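Local atomic coordinates of C alpha-dehydrogenase (Sphingobium sp. SYK-6, PDB entry 4YAC), a protein that binds NADH and, as a short-chain dehydrogenase/reductase, probably oxidises alcohol substrates of the lignin beta-aryl ether cleavage pathway with NAD(+). Residues N55-L63 with A74-F82; E215-I225 with Y252-R262. All coordinates share one frame; numbering follows the deposited sequence.

Contact 1: N55-L63 with A74-F82; sequences NVAVHPVRL and AVDEAEQVF
V81 of helix 68-81 packs against one face of the H59 ring on strand 57-62, where an edge strand of the Rossmann-fold sheet meets the helix that follows it. Strand and helix run nearly antiparallel, as in a beta-alpha-beta crossover. Their axes come within 9.7 Å. Alternate residues A57, H59 and V61, and L63 just past the strand, face the helix. V81 CG2 lies 4.0 Å from the centroid of the H59 ring, 13° off its normal, in a CH-pi contact. F82 fills the next hollow along the strand. F82 CE2 meets H59 CB obliquely at 3.7 Å, and CZ and CE1 reach A57 CB. V81 CG1 touches H59 CG and also lies over one face of the F82 ring, offset toward its rim, so this methyl fills the corner between the two rings. At the far end the small bump of A74 CB meets two branches, V61 CG2 at 4.0 Å and L63 CD2 at 3.9 Å. The residue L63 also touches the bound NADH, though its side chain stays about 6 Å from it. E77 stretches toward the strand with CG anti to its backbone N (chi1 -174°), and its carboxylate passes alongside V61 CG2. The carboxylate stands 76° from the H59 ring plane. H59 NE2 gives a nearly straight hydrogen bond of 2.6 Å, in the ring plane, to the anti lone pair of E77 OE2.

Contact 2: E215-I225 with Y252-R262; sequences EAVFAGLKRVI and YPEFAEGQKAR
Two roughly antiparallel helices, 217-228 and 255-271, pack together in the C-terminal part of this short-chain dehydrogenase/reductase, beyond the central strands of the sheet. Their axes approach to 10.8 Å. F255 buries the most area in the contact and is its central side chain. Its ring reaches helix 217-228 with CG anti to the carbonyl carbon (chi1 -63°). F218 CE2 lies over one face of this ring, toward the rim, 3.5 Å from F255 CE1. The two rings meet obliquely, with planes 35° apart. L221 CB touches F255 CE1 at 3.8 Å, while L221 CD1 runs past E254 CB at 3.9 Å. The carboxylate of E254 turns to R282 of the second subunit in a salt bridge. I225 and Y252 cross at about a right angle; their modelled spacing is too close to be trusted in detail. Y252 OH has a weak hydrogen bond to G188 N. An alanine in place of Y252 would probably leave a gap beside I225 and G188 N without this hydroxyl. At the other end E215 OE1 forms a salt bridge with R262 NH1, 2.7 Å away. The hydrogen bond in it is weak because the angle at the hydrogen is only 118°. R262 NE and NH2 both bond Q259 OE1, which lies in the guanidinium plane. They reach it from one face of the amide, and the two bonds limit rotation of the guanidinium. G258 O lies above one guanidinium face. Around the pair, F218 and R262 touch V149 in a loop, and L221 packs on R286 of the second subunit. Y252 follows the edge strand 248-249 at the other side of the sheet and leads into helix 255-271.

Contact 1 and contact 2 lie on opposite sides of the chain's centre, about 39 Å apart between centres, and share no helix or strand. Contact 1 joins a strand to a helix at one edge of the sheet and is mostly a surface contact. Contact 2 joins two helices near the other edge and is more buried. Each combines aromatic and aliphatic packing with one polar pair. In contact 1 that pair is histidine and carboxylate, at the sheet edge near the surface. In contact 2 it is arginine and carboxylate, at one end of a helix pair whose E254 also reaches the second subunit. Contact 1 touches the cofactor and no other subunit, whereas contact 2 borders the second subunit.

Contact 1: N55-L63 with A74-F82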
ATOM      1  N   ASN A  55     -21.736  31.553   9.031  1.00 35.41           N
ATOM      2  CA  ASN A  55     -21.631  31.550  10.485  1.00 34.65           C
ATOM      3  C   ASN A  55     -20.787  30.375  10.972  1.00 33.64           C
ATOM      4  O   ASN A  55     -21.305  29.376  11.475  1.00 39.86           O
ATOM      5  CB  ASN A  55     -23.017  31.508  11.119  1.00 37.80           C
ATOM      6  CG  ASN A  55     -23.015  32.012  12.550  1.00 44.40           C
ATOM      7  OD1 ASN A  55     -22.484  33.085  12.842  1.00 40.60           O
ATOM      8  ND2 ASN A  55     -23.596  31.235  13.452  1.00 46.92           N
ATOM      9  N   VAL A  56     -19.474  30.511  10.815  1.00 33.95           N
ATOM     10  CA  VAL A  56     -18.548  29.433  11.099  1.00 37.29           C
ATOM     11  C   VAL A  56     -17.365  29.915  11.916  1.00 40.92           C
ATOM     12  O   VAL A  56     -17.094  31.115  11.999  1.00 32.82           O
ATOM     13  CB  VAL A  56     -18.014  28.807   9.797  1.00 40.76           C
ATOM     14  CG1 VAL A  56     -19.159  28.233   8.984  1.00 34.85           C
ATOM     15  CG2 VAL A  56     -17.249  29.848   8.988  1.00 44.26           C
ATOM     16  N   ALA A  57     -16.672  28.954  12.515  1.00 43.87           N
ATOM     17  CA  ALA A  57     -15.375  29.187  13.120  1.00 27.48           C
ATOM     18  C   ALA A  57     -14.351  28.427  12.294  1.00 26.36           C
ATOM     19  O   ALA A  57     -14.223  27.212  12.433  1.00 34.99           O
ATOM     20  CB  ALA A  57     -15.348  28.727  14.563  1.00 35.53           C
ATOM     21  N   VAL A  58     -13.648  29.149  11.427  1.00 31.47           N
ATOM     22  CA  VAL A  58     -12.613  28.557  10.591  1.00 31.84           C
ATOM     23  C   VAL A  58     -11.317  29.353  10.702  1.00 30.85           C
ATOM     24  O   VAL A  58     -11.320  30.585  10.611  1.00 33.71           O
ATOM     25  CB  VAL A  58     -13.043  28.486   9.107  1.00 28.83           C
ATOM     26  CG1 VAL A  58     -11.928  27.909   8.232  1.00 30.62           C
ATOM     27  CG2 VAL A  58     -14.305  27.651   8.965  1.00 30.53           C
ATOM     28  N   HIS A  59     -10.220  28.629  10.899  1.00 30.05           N
ATOM     29  CA  HIS A  59      -8.898  29.221  11.021  1.00 30.15           C
ATOM     30  C   HIS A  59      -7.967  28.644   9.953  1.00 29.83           C
ATOM     31  O   HIS A  59      -7.745  27.440   9.929  1.00 28.37           O
ATOM     32  CB  HIS A  59      -8.302  28.962  12.401  1.00 30.08           C
ATOM     33  CG  HIS A  59      -6.922  29.515  12.560  1.00 31.70           C
ATOM     34  ND1 HIS A  59      -6.676  30.861  12.717  1.00 38.97           N
ATOM     35  CD2 HIS A  59      -5.711  28.908  12.543  1.00 39.52           C
ATOM     36  CE1 HIS A  59      -5.372  31.059  12.813  1.00 44.17           C
ATOM     37  NE2 HIS A  59      -4.765  29.890  12.713  1.00 39.39           N
ATOM     38  N   PRO A  60      -7.420  29.498   9.074  1.00 29.45           N
ATOM     39  CA  PRO A  60      -6.472  29.029   8.059  1.00 28.57           C
ATOM     40  C   PRO A  60      -5.045  28.959   8.589  1.00 30.48           C
ATOM     41  O   PRO A  60      -4.661  29.787   9.417  1.00 32.61           O
ATOM     42  CB  PRO A  60      -6.592  30.090   6.971  1.00 31.21           C
ATOM     43  CG  PRO A  60      -6.846  31.339   7.735  1.00 29.93           C
ATOM     44  CD  PRO A  60      -7.689  30.942   8.931  1.00 34.78           C
ATOM     45  N   VAL A  61      -4.277  27.979   8.123  1.00 29.38           N
ATOM     46  CA  VAL A  61      -2.850  27.938   8.401  1.00 27.01           C
ATOM     47  C   VAL A  61      -2.124  27.445   7.164  1.00 26.44           C
ATOM     48  O   VAL A  61      -2.461  26.394   6.618  1.00 25.97           O
ATOM     49  CB  VAL A  61      -2.516  27.034   9.609  1.00 31.62           C
ATOM     50  CG1 VAL A  61      -3.014  25.603   9.400  1.00 42.01           C
ATOM     51  CG2 VAL A  61      -1.016  27.053   9.890  1.00 32.37           C
ATOM     52  N   ARG A  62      -1.136  28.205   6.703  1.00 28.64           N
ATOM     53  CA  ARG A  62      -0.368  27.765   5.545  1.00 26.71           C
ATOM     54  C   ARG A  62       0.682  26.762   5.993  1.00 33.93           C
ATOM     55  O   ARG A  62       1.543  27.074   6.819  1.00 32.07           O
ATOM     56  CB  ARG A  62       0.293  28.934   4.819  1.00 32.24           C
ATOM     57  CG  ARG A  62       0.708  28.568   3.403  1.00 30.13           C
ATOM     58  CD  ARG A  62       1.779  29.493   2.861  1.00 34.40           C
ATOM     59  NE  ARG A  62       3.080  29.243   3.473  1.00 54.55           N
ATOM     60  CZ  ARG A  62       3.860  28.207   3.179  1.00 67.44           C
ATOM     61  NH1 ARG A  62       3.471  27.308   2.282  1.00 45.82           N
ATOM     62  NH2 ARG A  62       5.030  28.063   3.786  1.00 76.69           N
ATOM     63  N   LEU A  63       0.602  25.558   5.436  1.00 26.22           N
ATOM     64  CA  LEU A  63       1.423  24.436   5.870  1.00 25.70           C
ATOM     65  C   LEU A  63       1.766  23.509   4.714  1.00 21.64           C
ATOM     66  O   LEU A  63       0.883  23.084   3.973  1.00 24.46           O
ATOM     67  CB  LEU A  63       0.695  23.637   6.956  1.00 28.66           C
ATOM     68  CG  LEU A  63       1.308  22.285   7.330  1.00 25.21           C
ATOM     69  CD1 LEU A  63       2.676  22.466   7.968  1.00 26.07           C
ATOM     70  CD2 LEU A  63       0.379  21.513   8.248  1.00 28.43           C
ATOM     71  N   ALA A  74       1.945  23.932  13.337  1.00 29.26           N
ATOM     72  CA  ALA A  74       0.594  24.204  12.859  1.00 27.69           C
ATOM     73  C   ALA A  74      -0.451  23.598  13.786  1.00 35.08           C
ATOM     74  O   ALA A  74      -1.507  24.187  14.011  1.00 34.12           O
ATOM     75  CB  ALA A  74       0.410  23.673  11.447  1.00 27.79           C
ATOM     76  N   VAL A  75      -0.161  22.421  14.325  1.00 29.07           N
ATOM     77  CA  VAL A  75      -1.078  21.790  15.261  1.00 26.31           C
ATOM     78  C   VAL A  75      -1.046  22.535  16.598  1.00 35.74           C
ATOM     79  O   VAL A  75      -2.081  22.695  17.241  1.00 34.22           O
ATOM     80  CB  VAL A  75      -0.751  20.299  15.457  1.00 29.54           C
ATOM     81  CG1 VAL A  75      -1.597  19.696  16.559  1.00 28.75           C
ATOM     82  CG2 VAL A  75      -0.991  19.544  14.161  1.00 26.01           C
ATOM     83  N   ASP A  76       0.132  22.997  17.016  1.00 28.84           N
ATOM     84  CA  ASP A  76       0.224  23.865  18.192  1.00 32.34           C
ATOM     85  C   ASP A  76      -0.697  25.064  18.030  1.00 53.80           C
ATOM     86  O   ASP A  76      -1.446  25.422  18.941  1.00 53.04           O
ATOM     87  CB  ASP A  76       1.649  24.368  18.401  1.00 30.65           C
ATOM     88  CG  ASP A  76       2.564  23.336  19.014  1.00 37.90           C
ATOM     89  OD1 ASP A  76       2.152  22.171  19.214  1.00 38.47           O
ATOM     90  OD2 ASP A  76       3.717  23.710  19.292  1.00 43.95           O
ATOM     91  N   GLU A  77      -0.612  25.686  16.857  1.00 50.46           N
ATOM     92  CA  GLU A  77      -1.420  26.851  16.525  1.00 40.09           C
ATOM     93  C   GLU A  77      -2.908  26.527  16.630  1.00 32.54           C
ATOM     94  O   GLU A  77      -3.687  27.311  17.180  1.00 38.42           O
ATOM     95  CB  GLU A  77      -1.072  27.349  15.121  1.00 37.07           C
ATOM     96  CG  GLU A  77      -1.753  28.653  14.736  1.00 44.47           C
ATOM     97  CD  GLU A  77      -1.326  29.154  13.368  1.00 39.55           C
ATOM     98  OE1 GLU A  77      -0.108  29.221  13.105  1.00 50.03           O
ATOM     99  OE2 GLU A  77      -2.213  29.480  12.555  1.00 42.54           O
ATOM    100  N   ALA A  78      -3.292  25.363  16.117  1.00 31.87           N
ATOM    101  CA  ALA A  78      -4.672  24.904  16.216  1.00 29.80           C
ATOM    102  C   ALA A  78      -5.120  24.840  17.674  1.00 34.52           C
ATOM    103  O   ALA A  78      -6.236  25.233  18.007  1.00 36.08           O
ATOM    104  CB  ALA A  78      -4.823  23.544  15.558  1.00 33.99           C
ATOM    105  N   GLU A  79      -4.241  24.353  18.542  1.00 35.68           N
ATOM    106  CA  GLU A  79      -4.567  24.205  19.957  1.00 38.74           C
ATOM    107  C   GLU A  79      -4.697  25.556  20.654  1.00 40.67           C
ATOM    108  O   GLU A  79      -5.522  25.722  21.557  1.00 39.73           O
ATOM    109  CB  GLU A  79      -3.507  23.350  20.656  1.00 36.27           C
ATOM    110  CG  GLU A  79      -3.456  21.920  20.144  1.00 41.62           C
ATOM    111  CD  GLU A  79      -2.316  21.112  20.733  1.00 49.65           C
ATOM    112  OE1 GLU A  79      -1.446  21.699  21.412  1.00 63.83           O
ATOM    113  OE2 GLU A  79      -2.293  19.883  20.516  1.00 42.27           O
ATOM    114  N   GLN A  80      -3.882  26.520  20.241  1.00 46.69           N
ATOM    115  CA  GLN A  80      -3.930  27.854  20.831  1.00 47.45           C
ATOM    116  C   GLN A  80      -5.177  28.600  20.388  1.00 51.33           C
ATOM    117  O   GLN A  80      -5.779  29.338  21.167  1.00 66.91           O
ATOM    118  CB  GLN A  80      -2.685  28.662  20.453  1.00 46.35           C
ATOM    119  CG  GLN A  80      -1.417  28.245  21.183  1.00 71.79           C
ATOM    120  CD  GLN A  80      -1.588  28.233  22.691  1.00102.71           C
ATOM    121  OE1 GLN A  80      -2.142  29.166  23.272  1.00119.93           O
ATOM    122  NE2 GLN A  80      -1.124  27.165  23.330  1.00105.15           N
ATOM    123  N   VAL A  81      -5.563  28.401  19.135  1.00 32.95           N
ATOM    124  CA  VAL A  81      -6.674  29.146  18.557  1.00 39.33           C
ATOM    125  C   VAL A  81      -8.026  28.555  18.962  1.00 34.99           C
ATOM    126  O   VAL A  81      -8.944  29.294  19.334  1.00 36.08           O
ATOM    127  CB  VAL A  81      -6.551  29.189  17.021  1.00 44.28           C
ATOM    128  CG1 VAL A  81      -7.810  29.761  16.379  1.00 46.23           C
ATOM    129  CG2 VAL A  81      -5.332  30.013  16.624  1.00 46.49           C
ATOM    130  N   PHE A  82      -8.144  27.230  18.897  1.00 35.31           N
ATOM    131  CA  PHE A  82      -9.402  26.546  19.201  1.00 36.98           C
ATOM    132  C   PHE A  82      -9.268  25.607  20.393  1.00 43.04           C
ATOM    133  O   PHE A  82      -9.991  25.733  21.377  1.00 50.56           O
ATOM    134  CB  PHE A  82      -9.890  25.745  17.989  1.00 30.61           C
ATOM    135  CG  PHE A  82     -10.379  26.585  16.837  1.00 40.70           C
ATOM    136  CD1 PHE A  82     -11.053  27.778  17.046  1.00 33.12           C
ATOM    137  CD2 PHE A  82     -10.182  26.157  15.534  1.00 55.58           C
ATOM    138  CE1 PHE A  82     -11.505  28.531  15.979  1.00 33.81           C
ATOM    139  CE2 PHE A  82     -10.632  26.903  14.465  1.00 47.37           C
ATOM    140  CZ  PHE A  82     -11.291  28.089  14.682  1.00 38.90           C
TER

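Contact 2: E215-I225 with Y252-R262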
ATOM      1  N   GLU A 215     -10.221  -4.700 -17.068  1.00 72.72           N
ATOM      2  CA  GLU A 215     -11.406  -3.851 -17.058  1.00 87.31           C
ATOM      3  C   GLU A 215     -11.213  -2.556 -17.841  1.00102.44           C
ATOM      4  O   GLU A 215     -10.321  -1.762 -17.538  1.00 88.23           O
ATOM      5  CB  GLU A 215     -11.806  -3.491 -15.624  1.00 82.01           C
ATOM      6  CG  GLU A 215     -12.255  -4.654 -14.761  1.00 98.99           C
ATOM      7  CD  GLU A 215     -13.122  -4.203 -13.595  1.00 97.31           C
ATOM      8  OE1 GLU A 215     -12.580  -3.999 -12.489  1.00 93.16           O
ATOM      9  OE2 GLU A 215     -14.347  -4.045 -13.787  1.00 90.32           O
ATOM     10  N   ALA A 216     -12.049  -2.360 -18.855  1.00116.19           N
ATOM     11  CA  ALA A 216     -12.311  -1.031 -19.393  1.00106.67           C
ATOM     12  C   ALA A 216     -13.584  -0.513 -18.731  1.00120.44           C
ATOM     13  O   ALA A 216     -13.933   0.662 -18.849  1.00126.86           O
ATOM     14  CB  ALA A 216     -12.462  -1.068 -20.905  1.00 73.41           C
ATOM     15  N   VAL A 217     -14.265  -1.415 -18.025  1.00 91.06           N
ATOM     16  CA  VAL A 217     -15.539  -1.121 -17.379  1.00 85.57           C
ATOM     17  C   VAL A 217     -15.327  -0.323 -16.096  1.00 95.61           C
ATOM     18  O   VAL A 217     -16.169   0.494 -15.732  1.00105.05           O
ATOM     19  CB  VAL A 217     -16.358  -2.434 -17.075  1.00 82.38           C
ATOM     20  CG1 VAL A 217     -15.453  -3.646 -16.832  1.00 81.49           C
ATOM     21  CG2 VAL A 217     -17.324  -2.243 -15.899  1.00 79.28           C
ATOM     22  N   PHE A 218     -14.205  -0.545 -15.416  1.00 82.04           N
ATOM     23  CA  PHE A 218     -13.914   0.212 -14.204  1.00 77.72           C
ATOM     24  C   PHE A 218     -13.836   1.702 -14.508  1.00 90.92           C
ATOM     25  O   PHE A 218     -14.424   2.520 -13.801  1.00 86.04           O
ATOM     26  CB  PHE A 218     -12.605  -0.243 -13.556  1.00 69.88           C
ATOM     27  CG  PHE A 218     -12.236   0.557 -12.337  1.00 68.16           C
ATOM     28  CD1 PHE A 218     -11.295   1.571 -12.411  1.00 73.53           C
ATOM     29  CD2 PHE A 218     -12.855   0.313 -11.122  1.00 73.47           C
ATOM     30  CE1 PHE A 218     -10.964   2.315 -11.291  1.00 85.53           C
ATOM     31  CE2 PHE A 218     -12.530   1.054  -9.999  1.00 81.86           C
ATOM     32  CZ  PHE A 218     -11.583   2.056 -10.084  1.00 85.74           C
ATOM     33  N   ALA A 219     -13.103   2.044 -15.563  1.00104.60           N
ATOM     34  CA  ALA A 219     -12.950   3.433 -15.980  1.00 95.17           C
ATOM     35  C   ALA A 219     -14.298   4.042 -16.355  1.00 82.58           C
ATOM     36  O   ALA A 219     -14.548   5.221 -16.103  1.00 75.82           O
ATOM     37  CB  ALA A 219     -11.985   3.526 -17.152  1.00 87.74           C
ATOM     38  N   GLY A 220     -15.162   3.230 -16.956  1.00 75.28           N
ATOM     39  CA  GLY A 220     -16.478   3.681 -17.370  1.00 84.11           C
ATOM     40  C   GLY A 220     -17.385   3.944 -16.186  1.00 81.92           C
ATOM     41  O   GLY A 220     -18.122   4.931 -16.163  1.00 86.42           O
ATOM     42  N   LEU A 221     -17.339   3.052 -15.201  1.00 75.33           N
ATOM     43  CA  LEU A 221     -18.086   3.249 -13.968  1.00 79.39           C
ATOM     44  C   LEU A 221     -17.531   4.466 -13.251  1.00 79.17           C
ATOM     45  O   LEU A 221     -18.282   5.284 -12.724  1.00 66.68           O
ATOM     46  CB  LEU A 221     -18.004   2.010 -13.075  1.00 76.98           C
ATOM     47  CG  LEU A 221     -18.630   0.735 -13.652  1.00 71.93           C
ATOM     48  CD1 LEU A 221     -18.475  -0.429 -12.685  1.00 71.86           C
ATOM     49  CD2 LEU A 221     -20.092   0.958 -14.002  1.00 68.12           C
ATOM     50  N   LYS A 222     -16.207   4.582 -13.260  1.00 80.78           N
ATOM     51  CA  LYS A 222     -15.511   5.717 -12.665  1.00 82.37           C
ATOM     52  C   LYS A 222     -15.959   7.034 -13.293  1.00 88.85           C
ATOM     53  O   LYS A 222     -16.219   8.002 -12.589  1.00 78.33           O
ATOM     54  CB  LYS A 222     -14.000   5.541 -12.828  1.00 68.21           C
ATOM     55  CG  LYS A 222     -13.143   6.488 -12.006  1.00 68.45           C
ATOM     56  CD  LYS A 222     -11.701   6.003 -11.993  1.00 76.19           C
ATOM     57  CE  LYS A 222     -10.762   6.982 -11.311  1.00 98.88           C
ATOM     58  NZ  LYS A 222      -9.393   6.405 -11.174  1.00116.80           N
ATOM     59  N   ARG A 223     -16.057   7.068 -14.617  1.00 90.02           N
ATOM     60  CA  ARG A 223     -16.436   8.295 -15.313  1.00 84.63           C
ATOM     61  C   ARG A 223     -17.824   8.781 -14.891  1.00 74.93           C
ATOM     62  O   ARG A 223     -18.053   9.985 -14.773  1.00 68.45           O
ATOM     63  CB  ARG A 223     -16.392   8.088 -16.828  1.00 77.17           C
ATOM     64  CG  ARG A 223     -16.602   9.366 -17.628  1.00 82.10           C
ATOM     65  CD  ARG A 223     -15.590   9.492 -18.757  1.00 80.60           C
ATOM     66  NE  ARG A 223     -15.778  10.716 -19.531  1.00 88.30           N
ATOM     67  CZ  ARG A 223     -15.337  11.917 -19.164  1.00 93.72           C
ATOM     68  NH1 ARG A 223     -14.679  12.073 -18.021  1.00103.02           N
ATOM     69  NH2 ARG A 223     -15.558  12.970 -19.941  1.00 77.35           N
ATOM     70  N   VAL A 224     -18.741   7.848 -14.656  1.00 69.92           N
ATOM     71  CA  VAL A 224     -20.104   8.200 -14.271  1.00 70.95           C
ATOM     72  C   VAL A 224     -20.149   8.839 -12.875  1.00 62.95           C
ATOM     73  O   VAL A 224     -20.914   9.778 -12.656  1.00 73.80           O
ATOM     74  CB  VAL A 224     -21.029   6.961 -14.319  1.00 77.44           C
ATOM     75  CG1 VAL A 224     -22.387   7.255 -13.678  1.00 82.99           C
ATOM     76  CG2 VAL A 224     -21.218   6.502 -15.762  1.00 64.96           C
ATOM     77  N   ILE A 225     -19.338   8.346 -11.939  1.00 61.38           N
ATOM     78  CA  ILE A 225     -19.293   8.954 -10.603  1.00 91.30           C
ATOM     79  C   ILE A 225     -18.553  10.289 -10.691  1.00102.46           C
ATOM     80  O   ILE A 225     -18.968  11.259 -10.055  1.00 95.71           O
ATOM     81  CB  ILE A 225     -18.638   8.012  -9.493  1.00 84.87           C
ATOM     82  CG1 ILE A 225     -18.004   8.816  -8.327  1.00 87.48           C
ATOM     83  CG2 ILE A 225     -17.655   7.003 -10.085  1.00 75.37           C
ATOM     84  CD1 ILE A 225     -16.647   8.324  -7.859  1.00 89.86           C
ATOM     85  N   TYR A 252     -19.635   3.405  -3.465  1.00 55.49           N
ATOM     86  CA  TYR A 252     -19.839   3.033  -4.865  1.00 52.73           C
ATOM     87  C   TYR A 252     -20.159   1.547  -5.014  1.00 46.03           C
ATOM     88  O   TYR A 252     -19.257   0.734  -5.222  1.00 56.62           O
ATOM     89  CB  TYR A 252     -18.600   3.387  -5.690  1.00 46.57           C
ATOM     90  CG  TYR A 252     -18.083   4.770  -5.393  1.00 51.54           C
ATOM     91  CD1 TYR A 252     -18.830   5.892  -5.716  1.00 73.43           C
ATOM     92  CD2 TYR A 252     -16.857   4.955  -4.775  1.00 49.00           C
ATOM     93  CE1 TYR A 252     -18.371   7.156  -5.434  1.00 72.27           C
ATOM     94  CE2 TYR A 252     -16.385   6.220  -4.495  1.00 50.88           C
ATOM     95  CZ  TYR A 252     -17.147   7.318  -4.829  1.00 69.08           C
ATOM     96  OH  TYR A 252     -16.693   8.585  -4.559  1.00107.32           O
ATOM     97  N   PRO A 253     -21.450   1.186  -4.914  1.00 49.11           N
ATOM     98  CA  PRO A 253     -21.854  -0.220  -5.047  1.00 51.77           C
ATOM     99  C   PRO A 253     -21.512  -0.807  -6.420  1.00 61.59           C
ATOM    100  O   PRO A 253     -21.522  -2.028  -6.579  1.00 59.94           O
ATOM    101  CB  PRO A 253     -23.372  -0.180  -4.833  1.00 49.95           C
ATOM    102  CG  PRO A 253     -23.654   1.126  -4.178  1.00 48.04           C
ATOM    103  CD  PRO A 253     -22.594   2.069  -4.628  1.00 42.97           C
ATOM    104  N   GLU A 254     -21.215   0.054  -7.389  1.00 61.67           N
ATOM    105  CA  GLU A 254     -20.827  -0.387  -8.727  1.00 65.92           C
ATOM    106  C   GLU A 254     -19.613  -1.297  -8.705  1.00 70.27           C
ATOM    107  O   GLU A 254     -19.570  -2.320  -9.388  1.00 83.81           O
ATOM    108  CB  GLU A 254     -20.498   0.805  -9.621  1.00 55.48           C
ATOM    109  CG  GLU A 254     -21.540   1.869  -9.676  1.00 59.69           C
ATOM    110  CD  GLU A 254     -21.299   2.993  -8.691  1.00 69.25           C
ATOM    111  OE1 GLU A 254     -21.299   2.729  -7.474  1.00 95.09           O
ATOM    112  OE2 GLU A 254     -21.105   4.140  -9.143  1.00 78.19           O
ATOM    113  N   PHE A 255     -18.619  -0.895  -7.923  1.00 50.82           N
ATOM    114  CA  PHE A 255     -17.317  -1.541  -7.932  1.00 40.17           C
ATOM    115  C   PHE A 255     -17.347  -2.918  -7.271  1.00 46.30           C
ATOM    116  O   PHE A 255     -16.340  -3.625  -7.258  1.00 60.13           O
ATOM    117  CB  PHE A 255     -16.293  -0.637  -7.234  1.00 44.37           C
ATOM    118  CG  PHE A 255     -16.074   0.687  -7.931  1.00 53.57           C
ATOM    119  CD1 PHE A 255     -16.066   0.766  -9.314  1.00 75.80           C
ATOM    120  CD2 PHE A 255     -15.881   1.850  -7.201  1.00 73.73           C
ATOM    121  CE1 PHE A 255     -15.866   1.975  -9.955  1.00 73.72           C
ATOM    122  CE2 PHE A 255     -15.681   3.064  -7.838  1.00 70.80           C
ATOM    123  CZ  PHE A 255     -15.674   3.124  -9.216  1.00 65.40           C
ATOM    124  N   ALA A 256     -18.506  -3.298  -6.738  1.00 47.13           N
ATOM    125  CA  ALA A 256     -18.646  -4.556  -6.011  1.00 49.64           C
ATOM    126  C   ALA A 256     -18.289  -5.769  -6.870  1.00 50.32           C
ATOM    127  O   ALA A 256     -17.385  -6.527  -6.523  1.00 59.33           O
ATOM    128  CB  ALA A 256     -20.063  -4.695  -5.477  1.00 56.15           C
ATOM    129  N   GLU A 257     -18.995  -5.953  -7.981  1.00 55.03           N
ATOM    130  CA  GLU A 257     -18.782  -7.129  -8.822  1.00 58.93           C
ATOM    131  C   GLU A 257     -17.358  -7.151  -9.367  1.00 47.60           C
ATOM    132  O   GLU A 257     -16.739  -8.211  -9.455  1.00 50.25           O
ATOM    133  CB  GLU A 257     -19.791  -7.171  -9.976  1.00 68.92           C
ATOM    134  CG  GLU A 257     -21.240  -7.437  -9.554  1.00 91.47           C
ATOM    135  CD  GLU A 257     -21.396  -8.675  -8.684  1.00 99.42           C
ATOM    136  OE1 GLU A 257     -21.049  -9.780  -9.148  1.00102.99           O
ATOM    137  OE2 GLU A 257     -21.869  -8.541  -7.532  1.00 91.09           O
ATOM    138  N   GLY A 258     -16.839  -5.982  -9.724  1.00 49.12           N
ATOM    139  CA  GLY A 258     -15.467  -5.879 -10.179  1.00 43.07           C
ATOM    140  C   GLY A 258     -14.485  -6.238  -9.077  1.00 44.61           C
ATOM    141  O   GLY A 258     -13.469  -6.887  -9.326  1.00 50.00           O
ATOM    142  N   GLN A 259     -14.791  -5.817  -7.853  1.00 40.75           N
ATOM    143  CA  GLN A 259     -13.926  -6.093  -6.713  1.00 38.82           C
ATOM    144  C   GLN A 259     -14.001  -7.570  -6.323  1.00 40.27           C
ATOM    145  O   GLN A 259     -13.005  -8.156  -5.899  1.00 45.50           O
ATOM    146  CB  GLN A 259     -14.300  -5.202  -5.521  1.00 37.68           C
ATOM    147  CG  GLN A 259     -13.323  -5.273  -4.353  1.00 36.44           C
ATOM    148  CD  GLN A 259     -11.897  -4.936  -4.758  1.00 40.59           C
ATOM    149  OE1 GLN A 259     -11.654  -3.951  -5.458  1.00 38.74           O
ATOM    150  NE2 GLN A 259     -10.949  -5.762  -4.332  1.00 46.51           N
ATOM    151  N   LYS A 260     -15.179  -8.170  -6.475  1.00 42.71           N
ATOM    152  CA  LYS A 260     -15.355  -9.595  -6.202  1.00 44.51           C
ATOM    153  C   LYS A 260     -14.431 -10.430  -7.075  1.00 46.77           C
ATOM    154  O   LYS A 260     -13.889 -11.444  -6.635  1.00 48.31           O
ATOM    155  CB  LYS A 260     -16.799 -10.029  -6.451  1.00 49.93           C
ATOM    156  CG  LYS A 260     -17.808  -9.601  -5.399  1.00 54.99           C
ATOM    157  CD  LYS A 260     -19.189 -10.110  -5.784  1.00 53.31           C
ATOM    158  CE  LYS A 260     -20.236  -9.819  -4.729  1.00 52.16           C
ATOM    159  NZ  LYS A 260     -21.522 -10.485  -5.078  1.00 59.57           N
ATOM    160  N   ALA A 261     -14.273 -10.002  -8.324  1.00 45.98           N
ATOM    161  CA  ALA A 261     -13.423 -10.703  -9.278  1.00 45.23           C
ATOM    162  C   ALA A 261     -11.956 -10.574  -8.888  1.00 45.26           C
ATOM    163  O   ALA A 261     -11.205 -11.550  -8.933  1.00 58.79           O
ATOM    164  CB  ALA A 261     -13.646 -10.162 -10.678  1.00 53.27           C
ATOM    165  N   ARG A 262     -11.555  -9.364  -8.513  1.00 57.96           N
ATOM    166  CA  ARG A 262     -10.200  -9.128  -8.036  1.00 50.32           C
ATOM    167  C   ARG A 262      -9.930  -9.960  -6.786  1.00 55.27           C
ATOM    168  O   ARG A 262      -8.864 -10.558  -6.649  1.00 52.31           O
ATOM    169  CB  ARG A 262      -9.980  -7.641  -7.747  1.00 39.55           C
ATOM    170  CG  ARG A 262      -9.841  -6.785  -8.999  1.00 40.45           C
ATOM    171  CD  ARG A 262      -9.469  -5.348  -8.653  1.00 38.53           C
ATOM    172  NE  ARG A 262     -10.576  -4.624  -8.033  1.00 50.81           N
ATOM    173  CZ  ARG A 262     -11.537  -3.997  -8.707  1.00 54.53           C
ATOM    174  NH1 ARG A 262     -11.542  -3.997 -10.034  1.00 45.47           N
ATOM    175  NH2 ARG A 262     -12.498  -3.363  -8.048  1.00 73.31           N
TER